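Local coordinates for transcriptional activator PlcR protein (Bacillus thuringiensis, PDB 3U3W) that activates transcription of virulence genes by binding DNA as a quorum-sensing regulator, switched on by the signal peptide PapR, at residues Asn230-Ile235 against Asp268-His273; Leu19-Leu24 against Ser32-Ile37; His108-Gln113 against Thr147-Tyr152; Ala122-Lys127 against Ala166-Leu171. One frame throughout, in Å; residues are numbered along the deposited sequence.

Contact 1: Asn230-Ile235 against Asp268-His273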
# COMPACT_ATOMS: atom_id res chain seq x y z
N ASN A 230 -4.03 -0.65 -9.47
CA ASN A 230 -4.87 -1.81 -9.19
C ASN A 230 -5.72 -1.70 -7.93
O ASN A 230 -5.82 -2.65 -7.16
CB ASN A 230 -4.02 -3.08 -9.16
CG ASN A 230 -3.28 -3.31 -10.47
OD1 ASN A 230 -2.07 -3.48 -10.49
ND2 ASN A 230 -4.02 -3.31 -11.57
N SER A 231 -6.36 -0.54 -7.76
CA SER A 231 -7.24 -0.31 -6.62
C SER A 231 -8.71 -0.37 -7.01
O SER A 231 -9.11 0.19 -8.03
CB SER A 231 -6.94 1.05 -5.99
OG SER A 231 -7.46 1.12 -4.68
N MET A 232 -9.50 -1.06 -6.18
CA MET A 232 -10.93 -1.27 -6.40
C MET A 232 -11.72 -0.45 -5.41
O MET A 232 -12.95 -0.51 -5.40
CB MET A 232 -11.30 -2.73 -6.11
CG MET A 232 -11.06 -3.72 -7.18
SD MET A 232 -11.95 -5.26 -6.89
CE MET A 232 -10.91 -6.05 -5.66
N ALA A 233 -11.02 0.26 -4.53
CA ALA A 233 -11.69 0.89 -3.39
C ALA A 233 -12.87 1.81 -3.80
O ALA A 233 -13.97 1.74 -3.24
CB ALA A 233 -10.65 1.63 -2.52
N LEU A 234 -12.64 2.66 -4.79
CA LEU A 234 -13.64 3.62 -5.23
C LEU A 234 -14.03 3.45 -6.69
O LEU A 234 -14.77 4.27 -7.23
CB LEU A 234 -13.13 5.05 -4.99
CG LEU A 234 -13.02 5.44 -3.51
CD1 LEU A 234 -12.81 6.90 -3.39
CD2 LEU A 234 -14.29 5.03 -2.76
N ILE A 235 -13.56 2.38 -7.33
CA ILE A 235 -13.72 2.26 -8.78
C ILE A 235 -15.19 2.07 -9.19
O ILE A 235 -15.61 2.58 -10.23
CB ILE A 235 -12.83 1.13 -9.40
CG1 ILE A 235 -12.77 1.26 -10.92
CG2 ILE A 235 -13.34 -0.26 -9.02
CD1 ILE A 235 -11.55 1.92 -11.42
N ASP A 268 -21.60 -5.48 -7.02
CA ASP A 268 -21.92 -6.89 -6.81
C ASP A 268 -20.77 -7.60 -6.12
O ASP A 268 -20.87 -7.98 -4.95
CB ASP A 268 -22.24 -7.58 -8.14
CG ASP A 268 -22.42 -9.09 -7.98
OD1 ASP A 268 -23.35 -9.50 -7.25
OD2 ASP A 268 -21.63 -9.86 -8.58
N ILE A 269 -19.67 -7.77 -6.84
CA ILE A 269 -18.54 -8.54 -6.31
C ILE A 269 -17.95 -7.99 -5.01
O ILE A 269 -17.42 -8.76 -4.21
CB ILE A 269 -17.39 -8.75 -7.34
CG1 ILE A 269 -16.57 -7.48 -7.51
CG2 ILE A 269 -17.93 -9.24 -8.67
CD1 ILE A 269 -15.10 -7.75 -7.70
N LEU A 270 -18.02 -6.68 -4.79
CA LEU A 270 -17.53 -6.14 -3.52
C LEU A 270 -18.61 -6.14 -2.43
O LEU A 270 -18.38 -5.70 -1.30
CB LEU A 270 -16.92 -4.75 -3.70
CG LEU A 270 -15.58 -4.75 -4.44
CD1 LEU A 270 -15.03 -3.32 -4.63
CD2 LEU A 270 -14.57 -5.64 -3.71
N GLU A 271 -19.79 -6.66 -2.79
CA GLU A 271 -20.93 -6.76 -1.88
C GLU A 271 -21.34 -5.41 -1.28
O GLU A 271 -21.67 -5.34 -0.09
CB GLU A 271 -20.64 -7.78 -0.77
CG GLU A 271 -20.61 -9.22 -1.25
CD GLU A 271 -20.06 -10.19 -0.21
OE1 GLU A 271 -18.84 -10.48 -0.26
OE2 GLU A 271 -20.83 -10.65 0.66
N MET A 272 -21.33 -4.36 -2.09
CA MET A 272 -21.70 -3.02 -1.63
C MET A 272 -23.22 -2.82 -1.72
O MET A 272 -23.72 -2.14 -2.62
CB MET A 272 -20.96 -1.95 -2.45
CG MET A 272 -19.45 -1.97 -2.27
SD MET A 272 -18.53 -1.05 -3.54
CE MET A 272 -16.91 -1.01 -2.79
N HIS A 273 -23.95 -3.42 -0.78
CA HIS A 273 -25.41 -3.51 -0.85
C HIS A 273 -26.13 -2.16 -0.87
O HIS A 273 -26.99 -1.93 -1.73
CB HIS A 273 -25.95 -4.41 0.27
CG HIS A 273 -25.39 -5.80 0.25
ND1 HIS A 273 -25.62 -6.68 -0.79
CD2 HIS A 273 -24.59 -6.45 1.13
CE1 HIS A 273 -24.99 -7.81 -0.55
NE2 HIS A 273 -24.36 -7.70 0.61
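Met232 and Leu270 mark the closest approach of the two backbones, their CA atoms 8.7 Å apart, so that side chains span most of the gap. Residues 230-235 form the linker between helix 212-228 and helix 235-248: Asn230, with positive phi, closes a Schellman motif on the first helix, and Leu234 is the N-cap of the second. Residues 268-273 run off the end of helix 253-269, where Glu271 (phi 57°) plays the same terminating part and its N bonds back to Asp268 O. The contact thus joins the linker between helices 212-228 and 235-248 of the TPR-like RNPP domain to the C-terminal end of helix 253-269. Its centre is Met232. Met232 SD lies 4.1 Å from Leu270 CD2, and the bend at chi3 (-79°) brings Met232 CE beside the same methyl (4.2 Å), the two side chains crossing at a slant; Leu270 CD1 reaches back to the root of the methionine, 3.6 Å from Met232 O. Ile269 meets the same sulfur from across, at about a right angle, with its CD1 4.1 Å from Met232 SD. The extended side chain of Met272 brings its CE to 4.1 Å from Ala233 O, a loose van der Waals touch. Phe266 of helix 253-269 also packs on Met232, and Met232 of the second subunit meets it from the other chain, placing this apolar cluster at the dimer interface.

Contact 2: Leu19-Leu24 against Ser32-Ile37; sequences LTQKQL and SEVSRI. With nucleotides of chain F; nucleotides of chain E.
Gln21 lies against Val34 and Ser35 where residues 19-24 and 32-37 come closest, their backbones 6.1 Å apart between the CA atoms of Gln21 and Val34. The tight part is this Gln21 side chain. Its aliphatic stem passes over the valine, with Gln21 CG 3.6 Å from Val34 CG1, and its amide continues to Ser35, where OE1 stands 3.3 Å from Ser35 CB. Leu24 closes the inner side more loosely, its CD2 4.3 Å from Val34 CG1, with Arg14 and Leu56 also packing on it. The amide is held from several directions: Gln21 NE2 donates to OP2 of DA3 of chain E and to Glu38, and OE1 accepts a weak bond from Gln31. Ser35 OG, placed anti to the backbone N (chi1 -178°), donates to the same OP2 at 2.6 Å, so one phosphate oxygen is gripped from both helices. One nucleotide back, Gln21 N gives a nearly straight bond (166°) to OP2 of DT2 of chain E, from a helix start closed by the Thr20-Gln23 capping box, whose Gln23 N to Thr20 OG1 bond is weak. The solvent side is looser between the segments: Lys22 points away from the second helix, and both it and Gln23 are exposed. Glu33 and Arg36 instead face the DNA; Arg36 CD is 3.8 Å from the methyl C7 of DT12 of chain F, and its NH2 bonds a guanine base. This is the helix-turn-helix of the XRE/Cro family, with helix 31-38 as the recognition helix and helix 21-25 anchored on the DNA phosphate backbone.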
# COMPACT_ATOMS: atom_id res chain seq x y z
N LEU A 19 17.98 -15.76 17.40
CA LEU A 19 19.31 -15.17 17.51
C LEU A 19 19.67 -14.77 18.94
O LEU A 19 18.81 -14.40 19.73
CB LEU A 19 19.39 -13.92 16.64
CG LEU A 19 19.52 -14.12 15.13
CD1 LEU A 19 18.65 -15.27 14.66
CD2 LEU A 19 19.17 -12.82 14.41
N THR A 20 20.96 -14.83 19.26
CA THR A 20 21.45 -14.29 20.52
C THR A 20 22.01 -12.89 20.26
O THR A 20 22.15 -12.48 19.11
CB THR A 20 22.57 -15.15 21.11
OG1 THR A 20 23.69 -15.15 20.22
CG2 THR A 20 22.09 -16.57 21.34
N GLN A 21 22.35 -12.18 21.33
CA GLN A 21 22.88 -10.83 21.21
C GLN A 21 24.13 -10.80 20.34
O GLN A 21 24.29 -9.91 19.50
CB GLN A 21 23.18 -10.23 22.59
CG GLN A 21 21.96 -10.10 23.48
CD GLN A 21 22.22 -9.27 24.73
OE1 GLN A 21 23.36 -9.15 25.19
NE2 GLN A 21 21.16 -8.70 25.28
N LYS A 22 25.01 -11.78 20.54
CA LYS A 22 26.23 -11.87 19.75
C LYS A 22 25.89 -11.98 18.27
O LYS A 22 26.46 -11.26 17.43
CB LYS A 22 27.09 -13.06 20.20
CG LYS A 22 28.42 -13.20 19.45
CD LYS A 22 29.32 -11.98 19.67
CE LYS A 22 30.39 -11.85 18.59
NZ LYS A 22 29.90 -11.23 17.31
N GLN A 23 24.96 -12.88 17.94
CA GLN A 23 24.57 -13.11 16.56
C GLN A 23 24.01 -11.86 15.93
O GLN A 23 24.33 -11.52 14.79
CB GLN A 23 23.53 -14.23 16.48
CG GLN A 23 24.08 -15.60 16.79
CD GLN A 23 23.05 -16.69 16.59
OE1 GLN A 23 22.35 -17.07 17.53
NE2 GLN A 23 22.95 -17.20 15.36
N LEU A 24 23.15 -11.18 16.68
CA LEU A 24 22.48 -9.98 16.21
C LEU A 24 23.49 -8.86 15.98
O LEU A 24 23.39 -8.12 15.00
CB LEU A 24 21.42 -9.56 17.22
CG LEU A 24 20.60 -8.29 16.93
CD1 LEU A 24 20.02 -8.33 15.53
CD2 LEU A 24 19.51 -8.13 17.98
N SER A 32 27.59 -6.11 23.66
CA SER A 32 27.25 -5.37 24.87
C SER A 32 26.36 -4.15 24.60
O SER A 32 25.58 -3.73 25.46
CB SER A 32 28.52 -4.93 25.62
OG SER A 32 29.23 -3.95 24.90
N GLU A 33 26.48 -3.58 23.40
CA GLU A 33 25.63 -2.47 22.98
C GLU A 33 24.21 -2.95 22.67
O GLU A 33 23.24 -2.25 22.93
CB GLU A 33 26.22 -1.74 21.77
CG GLU A 33 25.40 -0.57 21.26
CD GLU A 33 25.37 0.61 22.21
OE1 GLU A 33 25.90 0.49 23.34
OE2 GLU A 33 24.81 1.67 21.83
N VAL A 34 24.09 -4.15 22.09
CA VAL A 34 22.79 -4.79 21.94
C VAL A 34 22.16 -4.97 23.33
O VAL A 34 21.00 -4.63 23.54
CB VAL A 34 22.90 -6.15 21.21
CG1 VAL A 34 21.69 -7.04 21.51
CG2 VAL A 34 23.06 -5.91 19.72
N SER A 35 22.94 -5.49 24.28
CA SER A 35 22.47 -5.63 25.65
C SER A 35 21.93 -4.30 26.19
O SER A 35 20.84 -4.24 26.76
CB SER A 35 23.58 -6.15 26.57
OG SER A 35 23.12 -6.33 27.90
N ARG A 36 22.69 -3.23 26.01
CA ARG A 36 22.30 -1.93 26.54
C ARG A 36 21.10 -1.35 25.80
O ARG A 36 20.28 -0.65 26.40
CB ARG A 36 23.48 -0.96 26.53
CG ARG A 36 24.56 -1.25 27.56
CD ARG A 36 25.45 -0.03 27.74
NE ARG A 36 26.80 -0.35 28.18
CZ ARG A 36 27.19 -0.36 29.45
NH1 ARG A 36 26.32 -0.08 30.42
NH2 ARG A 36 28.44 -0.65 29.75
N ILE A 37 20.99 -1.64 24.51
CA ILE A 37 19.82 -1.26 23.72
C ILE A 37 18.55 -1.98 24.20
O ILE A 37 17.48 -1.36 24.32
CB ILE A 37 20.03 -1.50 22.21
CG1 ILE A 37 21.05 -0.51 21.66
CG2 ILE A 37 18.72 -1.37 21.44
CD1 ILE A 37 21.51 -0.85 20.28
P DT F 12 24.68 3.94 20.11
OP1 DT F 12 24.84 5.22 19.40
OP2 DT F 12 23.90 2.85 19.50
O5' DT F 12 26.13 3.35 20.43
C5' DT F 12 27.19 3.65 19.54
C4' DT F 12 28.51 3.09 20.05
O4' DT F 12 28.78 3.60 21.38
C3' DT F 12 28.61 1.56 20.12
O3' DT F 12 29.58 1.20 19.13
C2' DT F 12 29.01 1.26 21.58
C1' DT F 12 29.53 2.62 22.07
N1 DT F 12 29.40 2.91 23.52
C2 DT F 12 30.54 3.19 24.24
O2 DT F 12 31.65 3.21 23.76
N3 DT F 12 30.32 3.46 25.57
C4 DT F 12 29.12 3.48 26.23
O4 DT F 12 29.04 3.73 27.43
C5 DT F 12 27.96 3.17 25.42
C7 DT F 12 26.58 3.16 26.02
C6 DT F 12 28.16 2.91 24.12
P DT E 2 21.62 -14.17 25.04
OP1 DT E 2 20.23 -14.56 24.69
OP2 DT E 2 22.49 -13.51 24.03
O5' DT E 2 21.55 -13.24 26.33
C5' DT E 2 22.72 -13.01 27.05
C4' DT E 2 22.39 -12.34 28.36
O4' DT E 2 23.57 -12.48 29.17
C3' DT E 2 22.18 -10.84 28.26
O3' DT E 2 21.57 -10.41 29.46
C2' DT E 2 23.61 -10.34 28.15
C1' DT E 2 24.32 -11.28 29.12
N1 DT E 2 25.72 -11.60 28.74
C2 DT E 2 26.68 -11.47 29.71
O2 DT E 2 26.42 -11.13 30.85
N3 DT E 2 27.96 -11.76 29.31
C4 DT E 2 28.36 -12.16 28.05
O4 DT E 2 29.53 -12.39 27.78
C5 DT E 2 27.30 -12.26 27.07
C7 DT E 2 27.63 -12.68 25.66
C6 DT E 2 26.05 -11.98 27.45
P DA E 3 21.21 -8.86 29.69
OP1 DA E 3 19.97 -8.79 30.50
OP2 DA E 3 21.30 -8.18 28.38
O5' DA E 3 22.38 -8.35 30.64
C5' DA E 3 22.56 -9.02 31.87
C4' DA E 3 23.58 -8.28 32.70
O4' DA E 3 24.91 -8.55 32.21
C3' DA E 3 23.45 -6.77 32.71
O3' DA E 3 23.77 -6.40 34.03
C2' DA E 3 24.49 -6.30 31.70
C1' DA E 3 25.57 -7.36 31.84
N9 DA E 3 26.34 -7.69 30.63
C8 DA E 3 25.89 -7.85 29.35
N7 DA E 3 26.83 -8.17 28.49
C5 DA E 3 27.98 -8.23 29.26
C6 DA E 3 29.33 -8.53 28.95
N6 DA E 3 29.77 -8.83 27.72
N1 DA E 3 30.21 -8.49 29.96
C2 DA E 3 29.79 -8.20 31.19
N3 DA E 3 28.56 -7.91 31.61
C4 DA E 3 27.69 -7.94 30.58

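Contact 3: His108-Gln113 against Thr147-Tyr152; sequences HPEFQQ and TGIDVY
Glu110 reaches out from the first turn of helix 109-125 and clasps the backbone of Ile149 and Asp150, in the loop that links helices 131-143 and 153-167 of the TPR-like RNPP domain. Its CG stands anti to the backbone N (chi1 164°) and the rest of the chain is extended, which carries the carboxylate straight to the loop. There the two oxygens share out consecutive amides: Ile149 N donates to Glu110 OE1 at 2.8 Å and Asp150 N to Glu110 OE2 at 3.1 Å. Both bonds are nearly straight at the hydrogen, yet both donors lie above the carboxylate plane, tilted by roughly 40°. The paired grip limits the rotation of the carboxylate and fixes the loop; Gly148 packs beside the first oxygen, its CA 3.5 Å from Glu110 OE1. Asp150 crosses Glu110 at about a right angle, and of its side chain CB comes near, 3.4 Å from Glu110 OE2. Its own carboxylate is turned to other work. OD2 forms a salt bridge with Lys79, which probably offsets the like charge of Glu110 nearby. Ile149 and Val151 carry the outer side of the loop to Gln50 and Ile58 of the second subunit. Asp150 also makes a capping bond in the turn leading into helix 153-167: Tyr152 N donates to Asp150 OD1 at 3.0 Å, reaching that oxygen on the anti side but 32° out of the carboxylate plane.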
# COMPACT_ATOMS: atom_id res chain seq x y z
N HIS A 108 -2.32 9.92 24.02
CA HIS A 108 -1.63 9.58 22.78
C HIS A 108 -2.20 10.47 21.69
O HIS A 108 -3.09 10.06 20.95
CB HIS A 108 -1.85 8.10 22.42
CG HIS A 108 -1.05 7.65 21.25
ND1 HIS A 108 -0.93 6.32 20.90
CD2 HIS A 108 -0.32 8.35 20.34
CE1 HIS A 108 -0.17 6.22 19.82
NE2 HIS A 108 0.22 7.43 19.47
N PRO A 109 -1.68 11.70 21.59
CA PRO A 109 -2.34 12.76 20.81
C PRO A 109 -2.79 12.32 19.41
O PRO A 109 -3.95 12.55 19.07
CB PRO A 109 -1.29 13.87 20.73
CG PRO A 109 -0.46 13.67 21.97
CD PRO A 109 -0.42 12.17 22.20
N GLU A 110 -1.89 11.70 18.63
CA GLU A 110 -2.22 11.29 17.26
C GLU A 110 -3.36 10.27 17.22
O GLU A 110 -4.25 10.38 16.37
CB GLU A 110 -1.00 10.75 16.51
CG GLU A 110 -1.34 9.96 15.25
CD GLU A 110 -0.13 9.32 14.56
OE1 GLU A 110 1.01 9.38 15.09
OE2 GLU A 110 -0.32 8.74 13.47
N PHE A 111 -3.34 9.29 18.12
CA PHE A 111 -4.41 8.30 18.15
C PHE A 111 -5.70 8.95 18.67
O PHE A 111 -6.78 8.66 18.16
CB PHE A 111 -4.03 7.06 18.98
CG PHE A 111 -5.06 5.93 18.92
CD1 PHE A 111 -5.41 5.35 17.70
CD2 PHE A 111 -5.66 5.44 20.07
CE1 PHE A 111 -6.34 4.30 17.64
CE2 PHE A 111 -6.60 4.40 20.02
CZ PHE A 111 -6.94 3.83 18.80
N GLN A 112 -5.59 9.82 19.67
CA GLN A 112 -6.78 10.52 20.17
C GLN A 112 -7.39 11.38 19.06
O GLN A 112 -8.61 11.42 18.91
CB GLN A 112 -6.46 11.36 21.41
CG GLN A 112 -6.01 10.54 22.62
CD GLN A 112 -7.08 10.42 23.71
OE1 GLN A 112 -7.85 9.45 23.74
NE2 GLN A 112 -7.11 11.38 24.63
N GLN A 113 -6.54 12.04 18.27
CA GLN A 113 -7.03 12.84 17.16
C GLN A 113 -7.77 12.00 16.12
O GLN A 113 -8.80 12.42 15.60
CB GLN A 113 -5.89 13.59 16.49
CG GLN A 113 -6.37 14.65 15.55
CD GLN A 113 -5.26 15.15 14.67
OE1 GLN A 113 -4.57 14.35 14.05
NE2 GLN A 113 -5.05 16.46 14.64
N THR A 147 1.80 16.73 14.75
CA THR A 147 2.84 16.13 13.92
C THR A 147 2.48 14.69 13.55
O THR A 147 1.75 14.45 12.59
CB THR A 147 4.22 16.18 14.63
OG1 THR A 147 4.17 15.42 15.84
CG2 THR A 147 4.61 17.63 14.95
N GLY A 148 3.00 13.73 14.32
CA GLY A 148 2.60 12.34 14.19
C GLY A 148 3.30 11.45 13.15
O GLY A 148 4.01 11.92 12.26
N ILE A 149 3.07 10.16 13.29
CA ILE A 149 3.62 9.16 12.38
C ILE A 149 2.93 9.21 11.02
O ILE A 149 3.60 9.27 9.98
CB ILE A 149 3.46 7.73 12.97
CG1 ILE A 149 4.16 7.62 14.33
CG2 ILE A 149 3.99 6.67 12.00
CD1 ILE A 149 5.66 7.75 14.25
N ASP A 150 1.60 9.16 11.03
CA ASP A 150 0.80 9.21 9.80
C ASP A 150 0.77 10.64 9.29
O ASP A 150 0.05 11.48 9.83
CB ASP A 150 -0.61 8.68 10.07
CG ASP A 150 -1.47 8.56 8.80
OD1 ASP A 150 -1.14 9.17 7.76
OD2 ASP A 150 -2.50 7.86 8.87
N VAL A 151 1.56 10.93 8.26
CA VAL A 151 1.68 12.30 7.76
C VAL A 151 0.43 12.81 7.04
O VAL A 151 0.33 13.98 6.76
CB VAL A 151 2.95 12.51 6.86
CG1 VAL A 151 4.20 12.03 7.56
CG2 VAL A 151 2.80 11.84 5.49
N TYR A 152 -0.53 11.92 6.75
CA TYR A 152 -1.70 12.29 5.95
C TYR A 152 -2.96 12.61 6.76
O TYR A 152 -3.97 12.99 6.18
CB TYR A 152 -2.04 11.18 4.95
CG TYR A 152 -0.92 10.90 3.98
CD1 TYR A 152 -0.76 11.67 2.84
CD2 TYR A 152 -0.01 9.88 4.23
CE1 TYR A 152 0.29 11.42 1.96
CE2 TYR A 152 1.02 9.63 3.36
CZ TYR A 152 1.17 10.40 2.23
OH TYR A 152 2.21 10.14 1.36

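Contact 4: Ala122-Lys127 against Ala166-Leu171; sequences AAYVLK and AENGYL
This is a polar surface contact, in which one phenol hydroxyl bridges the C-terminal ends of helices 109-125 and 153-167 in the TPR-like RNPP domain. The backbones stay well apart, with the nearest CA atoms, those of Tyr124 and Asn168, 11.8 Å from each other, and the long tyrosine side chain spans the gap. With chi1 at 159° the ring swings away from its own N and runs out to meet Glu167 and Asn168, which come from the opposite direction. Glu167 OE2 sits at the ring edge, near its plane, and accepts from Tyr124 OH at 2.6 Å; the hydroxyl arrives on the anti side of the carboxylate, 34° out of its plane. Asn168 supplies the second bond, its ND2 donating to Tyr124 OH at 3.1 Å with the oxygen close to the amide plane. The same ND2 also donates to Ile164 O in the preceding turn, which helps to set the amide's rotation. Tyr131 and Cys134 of helix 131-143 pack against Tyr124, and Tyr131 also touches Asn168. Ala166 and Glu167 are in reach of an aromatic side chain of the bound peptide, so the helix end that the tyrosine holds also borders the PapR site. With a donor and an acceptor both engaged, the hydroxyl acts in both roles at once, and the short bond to an acidic group would probably polarise the phenol O-H toward the carboxylate.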
# COMPACT_ATOMS: atom_id res chain seq x y z
N ALA A 122 -18.88 10.50 12.39
CA ALA A 122 -19.92 9.54 12.69
C ALA A 122 -21.12 10.28 13.32
O ALA A 122 -22.27 10.07 12.93
CB ALA A 122 -19.39 8.47 13.63
N ALA A 123 -20.83 11.17 14.27
CA ALA A 123 -21.87 11.94 14.93
C ALA A 123 -22.67 12.74 13.90
O ALA A 123 -23.89 12.74 13.93
CB ALA A 123 -21.26 12.85 15.98
N TYR A 124 -21.95 13.39 13.00
CA TYR A 124 -22.58 14.19 11.96
C TYR A 124 -23.42 13.35 11.00
O TYR A 124 -24.53 13.74 10.62
CB TYR A 124 -21.54 15.00 11.19
CG TYR A 124 -22.06 15.41 9.84
CD1 TYR A 124 -22.81 16.58 9.70
CD2 TYR A 124 -21.82 14.63 8.71
CE1 TYR A 124 -23.31 16.96 8.46
CE2 TYR A 124 -22.31 15.01 7.47
CZ TYR A 124 -23.06 16.17 7.35
OH TYR A 124 -23.56 16.55 6.13
N VAL A 125 -22.91 12.20 10.60
CA VAL A 125 -23.65 11.42 9.63
C VAL A 125 -24.91 10.92 10.29
O VAL A 125 -25.95 10.81 9.65
CB VAL A 125 -22.82 10.24 9.07
CG1 VAL A 125 -23.71 9.27 8.28
CG2 VAL A 125 -21.70 10.77 8.22
N LEU A 126 -24.82 10.64 11.58
CA LEU A 126 -25.94 10.12 12.34
C LEU A 126 -26.91 11.23 12.75
O LEU A 126 -27.93 10.98 13.39
CB LEU A 126 -25.44 9.33 13.57
CG LEU A 126 -24.66 8.05 13.27
CD1 LEU A 126 -24.13 7.41 14.54
CD2 LEU A 126 -25.50 7.07 12.49
N LYS A 127 -26.59 12.46 12.38
CA LYS A 127 -27.48 13.59 12.67
C LYS A 127 -27.62 13.85 14.17
O LYS A 127 -28.62 14.39 14.62
CB LYS A 127 -28.84 13.36 12.00
CG LYS A 127 -28.74 13.26 10.48
CD LYS A 127 -30.09 13.03 9.81
CE LYS A 127 -29.94 12.72 8.32
NZ LYS A 127 -29.40 13.86 7.53
N ALA A 166 -19.58 20.66 1.17
CA ALA A 166 -20.14 20.39 -0.14
C ALA A 166 -21.56 19.84 -0.08
O ALA A 166 -22.40 20.17 -0.90
CB ALA A 166 -19.23 19.47 -0.97
N GLU A 167 -21.84 18.98 0.89
CA GLU A 167 -23.17 18.39 0.89
C GLU A 167 -24.21 19.23 1.64
O GLU A 167 -25.38 18.88 1.70
CB GLU A 167 -23.12 16.94 1.37
CG GLU A 167 -22.91 16.72 2.83
CD GLU A 167 -23.06 15.24 3.18
OE1 GLU A 167 -23.43 14.45 2.28
OE2 GLU A 167 -22.80 14.88 4.34
N ASN A 168 -23.76 20.37 2.18
CA ASN A 168 -24.64 21.33 2.80
C ASN A 168 -24.73 22.67 2.03
O ASN A 168 -24.94 23.73 2.63
CB ASN A 168 -24.24 21.56 4.27
CG ASN A 168 -24.46 20.33 5.12
OD1 ASN A 168 -25.54 20.15 5.70
ND2 ASN A 168 -23.45 19.46 5.21
N GLY A 169 -24.56 22.61 0.71
CA GLY A 169 -24.77 23.78 -0.13
C GLY A 169 -23.58 24.70 -0.38
O GLY A 169 -23.61 25.53 -1.30
N TYR A 170 -22.54 24.57 0.44
CA TYR A 170 -21.33 25.40 0.30
C TYR A 170 -20.34 24.86 -0.75
O TYR A 170 -19.17 24.64 -0.45
CB TYR A 170 -20.65 25.55 1.66
CG TYR A 170 -21.52 26.29 2.64
CD1 TYR A 170 -21.46 27.67 2.72
CD2 TYR A 170 -22.41 25.61 3.45
CE1 TYR A 170 -22.27 28.36 3.60
CE2 TYR A 170 -23.22 26.29 4.34
CZ TYR A 170 -23.15 27.67 4.41
OH TYR A 170 -23.95 28.37 5.29
N LEU A 171 -20.84 24.68 -1.96
CA LEU A 171 -20.06 24.14 -3.06
C LEU A 171 -18.74 24.88 -3.30
O LEU A 171 -17.68 24.26 -3.40
CB LEU A 171 -20.90 24.09 -4.34
CG LEU A 171 -22.06 23.10 -4.20
CD1 LEU A 171 -22.93 23.08 -5.43
CD2 LEU A 171 -21.51 21.71 -3.92

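Going from the N terminus, contact 2 comes first and closes the short loop between helices 21-25 and 31-38, entirely within the DNA-binding domain and before any other contact begins. Contacts 3 and 4 follow in the RNPP domain and cross: residues 108-113, 122-127, 147-152 and 166-171 alternate, both contacts using helix 109-125, one at its start and one at its end, to tie it to the loop leading into helix 153-167 and to that helix's C-terminal end. Contact 1 opens only after both have closed and joins the linker 230-235 to the exit of helix 253-269. Contacts 1 and 3 lie on opposite sides of the chain's centre, yet each reaches the second subunit.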